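Phenazine-1-carboxylate N-methyltransferase (Pseudomonas aeruginosa, PDB 2IP2) transfers a methyl group from S-adenosyl-L-methionine to phenazine-1-carboxylate, giving 5-methylphenazine-1-carboxylate on the route to the virulence pigment pyocyanine. Local coordinates at residues F166-G179 against I185-D198. Sequence-based numbering, arbitrary orientation. Where two conformers were deposited one is given.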
# COMPACT_ATOMS: atom_id res chain seq x y z
N PHE A 166 -4.15 -20.46 33.42
CA PHE A 166 -4.63 -21.81 33.11
C PHE A 166 -4.04 -22.87 34.05
O PHE A 166 -4.34 -24.05 33.89
CB PHE A 166 -4.34 -22.19 31.65
CG PHE A 166 -5.19 -21.44 30.68
CD1 PHE A 166 -4.82 -20.15 30.30
CD2 PHE A 166 -6.32 -22.03 30.12
CE1 PHE A 166 -5.60 -19.43 29.37
CE2 PHE A 166 -7.10 -21.34 29.19
CZ PHE A 166 -6.74 -20.03 28.80
N ARG A 167 -3.19 -22.45 35.00
CA ARG A 167 -2.59 -23.42 35.92
C ARG A 167 -3.71 -24.12 36.70
O ARG A 167 -4.58 -23.48 37.32
CB ARG A 167 -1.59 -22.78 36.91
CG ARG A 167 -0.21 -22.51 36.35
CD ARG A 167 0.66 -21.65 37.28
NE ARG A 167 -0.09 -20.46 37.70
CZ ARG A 167 0.12 -19.76 38.82
NH1 ARG A 167 1.10 -20.11 39.66
NH2 ARG A 167 -0.65 -18.71 39.08
N GLY A 168 -3.71 -25.44 36.59
CA GLY A 168 -4.64 -26.26 37.34
C GLY A 168 -5.98 -26.34 36.65
O GLY A 168 -6.75 -27.23 36.97
N ARG A 169 -6.24 -25.44 35.70
CA ARG A 169 -7.60 -25.29 35.18
C ARG A 169 -7.90 -26.08 33.90
O ARG A 169 -7.00 -26.58 33.23
CB ARG A 169 -7.99 -23.80 35.06
CG ARG A 169 -8.03 -23.06 36.43
CD ARG A 169 -7.94 -21.55 36.23
NE ARG A 169 -7.76 -20.78 37.47
CZ ARG A 169 -6.61 -20.66 38.16
NH1 ARG A 169 -5.49 -21.27 37.76
NH2 ARG A 169 -6.58 -19.94 39.27
N SER A 170 -9.18 -26.20 33.58
CA SER A 170 -9.60 -26.90 32.36
C SER A 170 -10.19 -25.87 31.36
O SER A 170 -10.88 -24.93 31.74
CB SER A 170 -10.63 -28.00 32.71
OG SER A 170 -11.86 -27.47 33.20
N PHE A 171 -9.94 -26.05 30.08
CA PHE A 171 -10.60 -25.17 29.14
C PHE A 171 -11.30 -25.95 28.04
O PHE A 171 -11.01 -27.14 27.85
CB PHE A 171 -9.59 -24.17 28.57
CG PHE A 171 -8.50 -24.81 27.76
CD1 PHE A 171 -8.69 -25.05 26.39
CD2 PHE A 171 -7.30 -25.20 28.37
CE1 PHE A 171 -7.72 -25.63 25.63
CE2 PHE A 171 -6.28 -25.77 27.61
CZ PHE A 171 -6.48 -26.00 26.23
N VAL A 172 -12.20 -25.27 27.32
CA VAL A 172 -12.90 -25.85 26.14
C VAL A 172 -12.74 -24.87 25.00
O VAL A 172 -13.17 -23.71 25.11
CB VAL A 172 -14.42 -26.17 26.44
CG1 VAL A 172 -15.17 -26.71 25.20
CG2 VAL A 172 -14.57 -27.15 27.60
N ASP A 173 -12.09 -25.32 23.93
CA ASP A 173 -11.83 -24.52 22.75
C ASP A 173 -13.00 -24.78 21.80
O ASP A 173 -13.01 -25.78 21.09
CB ASP A 173 -10.46 -24.92 22.15
CG ASP A 173 -9.99 -24.00 21.00
OD1 ASP A 173 -10.82 -23.20 20.53
OD2 ASP A 173 -8.80 -24.13 20.53
N VAL A 174 -14.02 -23.90 21.81
CA VAL A 174 -15.19 -24.15 20.97
C VAL A 174 -14.95 -23.61 19.52
O VAL A 174 -14.65 -22.43 19.32
CB VAL A 174 -16.58 -23.75 21.70
CG1 VAL A 174 -16.43 -23.46 23.20
CG2 VAL A 174 -17.29 -22.66 21.04
N GLY A 175 -15.05 -24.46 18.52
CA GLY A 175 -14.75 -24.08 17.15
C GLY A 175 -13.26 -23.97 16.92
O GLY A 175 -12.78 -23.03 16.29
N GLY A 176 -12.51 -24.93 17.44
CA GLY A 176 -11.06 -24.77 17.48
C GLY A 176 -10.27 -24.87 16.18
O GLY A 176 -9.05 -24.50 16.17
N GLY A 177 -10.90 -25.40 15.12
CA GLY A 177 -10.24 -25.46 13.79
C GLY A 177 -9.01 -26.37 13.79
O GLY A 177 -9.11 -27.53 14.17
N SER A 178 -7.87 -25.85 13.34
CA SER A 178 -6.62 -26.60 13.35
C SER A 178 -6.02 -26.72 14.75
O SER A 178 -5.11 -27.49 14.96
CB SER A 178 -5.57 -25.95 12.41
OG SER A 178 -5.17 -24.71 12.90
N GLY A 179 -6.53 -25.93 15.70
CA GLY A 179 -6.11 -26.07 17.09
C GLY A 179 -5.00 -25.19 17.60
O GLY A 179 -4.40 -25.49 18.64
N ILE A 185 -1.94 -22.59 24.37
CA ILE A 185 -2.22 -22.66 25.80
C ILE A 185 -1.40 -23.78 26.47
O ILE A 185 -0.73 -23.55 27.50
CB ILE A 185 -3.73 -22.83 26.14
CG1 ILE A 185 -4.52 -21.58 25.73
CG2 ILE A 185 -3.91 -23.16 27.64
CD1 ILE A 185 -6.00 -21.88 25.38
N LEU A 186 -1.43 -24.98 25.89
CA LEU A 186 -0.73 -26.11 26.49
C LEU A 186 0.78 -25.99 26.41
O LEU A 186 1.49 -26.59 27.24
CB LEU A 186 -1.24 -27.43 25.93
CG LEU A 186 -2.77 -27.65 26.07
CD1 LEU A 186 -3.31 -28.62 25.00
CD2 LEU A 186 -3.18 -28.08 27.45
N GLN A 187 1.30 -25.22 25.45
CA GLN A 187 2.73 -25.05 25.39
C GLN A 187 3.21 -24.04 26.45
O GLN A 187 4.28 -24.20 27.01
CB GLN A 187 3.16 -24.66 23.98
CG GLN A 187 2.84 -25.75 22.96
CD GLN A 187 3.55 -25.54 21.65
OE1 GLN A 187 3.73 -24.41 21.19
NE2 GLN A 187 3.97 -26.65 21.04
N ALA A 188 2.37 -23.05 26.76
CA ALA A 188 2.67 -22.04 27.79
C ALA A 188 2.49 -22.60 29.21
O ALA A 188 3.25 -22.26 30.13
CB ALA A 188 1.78 -20.84 27.60
N GLU A 189 1.49 -23.46 29.37
CA GLU A 189 1.11 -23.94 30.68
C GLU A 189 0.95 -25.45 30.60
O GLU A 189 -0.11 -25.96 30.29
CB GLU A 189 -0.21 -23.25 31.10
CG GLU A 189 -0.37 -22.87 32.57
CD GLU A 189 0.75 -21.99 33.09
OE1 GLU A 189 0.54 -20.76 33.26
OE2 GLU A 189 1.86 -22.54 33.32
N PRO A 190 2.05 -26.19 30.88
CA PRO A 190 2.09 -27.63 30.68
C PRO A 190 1.07 -28.37 31.57
O PRO A 190 0.65 -29.48 31.24
CB PRO A 190 3.53 -27.99 31.04
CG PRO A 190 3.93 -26.88 32.06
CD PRO A 190 3.32 -25.67 31.43
N SER A 191 0.64 -27.73 32.65
CA SER A 191 -0.35 -28.35 33.55
C SER A 191 -1.85 -28.03 33.20
O SER A 191 -2.79 -28.43 33.92
CB SER A 191 -0.04 -27.96 34.98
OG SER A 191 -0.84 -26.89 35.41
N ALA A 192 -2.07 -27.28 32.13
CA ALA A 192 -3.44 -26.98 31.69
C ALA A 192 -4.01 -28.25 31.08
O ALA A 192 -3.25 -29.07 30.55
CB ALA A 192 -3.43 -25.87 30.65
N ARG A 193 -5.32 -28.44 31.15
CA ARG A 193 -5.96 -29.54 30.44
C ARG A 193 -7.13 -28.96 29.66
O ARG A 193 -7.78 -28.03 30.13
CB ARG A 193 -6.50 -30.62 31.40
CG ARG A 193 -5.44 -31.27 32.34
CD ARG A 193 -5.80 -32.74 32.76
NE ARG A 193 -7.24 -33.00 32.90
CZ ARG A 193 -7.93 -33.89 32.18
NH1 ARG A 193 -7.33 -34.64 31.26
NH2 ARG A 193 -9.23 -34.03 32.37
N GLY A 194 -7.39 -29.50 28.47
CA GLY A 194 -8.36 -28.90 27.59
C GLY A 194 -9.05 -29.87 26.66
O GLY A 194 -8.55 -30.96 26.37
N VAL A 195 -10.20 -29.42 26.17
CA VAL A 195 -10.97 -30.09 25.14
C VAL A 195 -11.16 -29.14 23.97
O VAL A 195 -11.52 -27.96 24.15
CB VAL A 195 -12.38 -30.52 25.67
CG1 VAL A 195 -13.18 -31.17 24.57
CG2 VAL A 195 -12.22 -31.52 26.86
N MET A 196 -10.90 -29.65 22.77
CA MET A 196 -11.25 -28.91 21.59
C MET A 196 -12.45 -29.54 20.91
O MET A 196 -12.45 -30.73 20.56
CB MET A 196 -10.07 -28.89 20.61
CG MET A 196 -10.41 -28.32 19.21
SD MET A 196 -8.97 -28.43 18.16
CE MET A 196 -7.78 -27.72 19.28
N LEU A 197 -13.47 -28.71 20.72
CA LEU A 197 -14.67 -29.08 19.99
C LEU A 197 -14.59 -28.54 18.56
O LEU A 197 -14.23 -27.39 18.33
CB LEU A 197 -15.87 -28.45 20.69
CG LEU A 197 -17.27 -28.69 20.11
CD1 LEU A 197 -17.70 -30.17 20.34
CD2 LEU A 197 -18.29 -27.72 20.81
N ASP A 198 -14.98 -29.35 17.60
CA ASP A 198 -15.35 -28.85 16.28
C ASP A 198 -16.38 -29.81 15.72
O ASP A 198 -16.78 -30.73 16.41
CB ASP A 198 -14.12 -28.71 15.35
CG ASP A 198 -14.29 -27.62 14.32
OD1 ASP A 198 -15.42 -27.48 13.76
OD2 ASP A 198 -13.29 -26.91 14.05
O HOH W 1 -1.74 -19.48 32.19
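With CG of Phe171 set between its own backbone N and carbonyl carbon (chi1 64°), the ring swings across to the neighbouring strand and lies flat over Gly194, whose CA sits 3.6 Å from the ring centroid. Glycine suits that place: with no side chain, it lets the ring rest directly on its CA. Ile185, reaching from helix 180-188, covers the opposite face: its CD1 stands above the centre of the Phe171 ring, while CG2, anti to the backbone N, also touches Phe171 CE2. The same CG2 makes a CH-pi contact over one face of Phe166, off-centre toward the rim and 3.8 Å from the ring centroid. A beta-branched residue can thus serve both rings at once. Leu186 CD2 and Ala192 CB lie at the edge of the Phe171 ring.

These pieces form the first beta-alpha-beta unit of the Rossmann-like methyltransferase domain: strand 170-174, helix 180-188 and strand 193-198, the strands parallel and adjacent. Backbone bonds alternate between them, the shortest from Asp173 N to Val195 O at 2.7 Å. Val172, Val195 and Leu197 lie on the face turned away from the helix.

Beyond strand 170-174 the chain turns through Gly175, Gly176 and Gly177, the glycine-rich loop of class I methyltransferases; Gly175 and Gly177 have positive phi, a backbone shape glycine adopts easily. Gly176 N donates almost straight to Leu197 O, 3.1 Å away. In the conformer given, the flexible thioether of Met196 runs alongside this loop. Asp173 OD2, buried, is satisfied by a hydrogen bond with Thr182 OG1 of the helix. At the strand end Asp198, predicted to bind S-adenosyl-L-methionine, accepts the Gly177 N-H on the anti side of OD2 at 3.0 Å, a bent bond tilted from the carboxylate plane that ties the loop to the carboxylate.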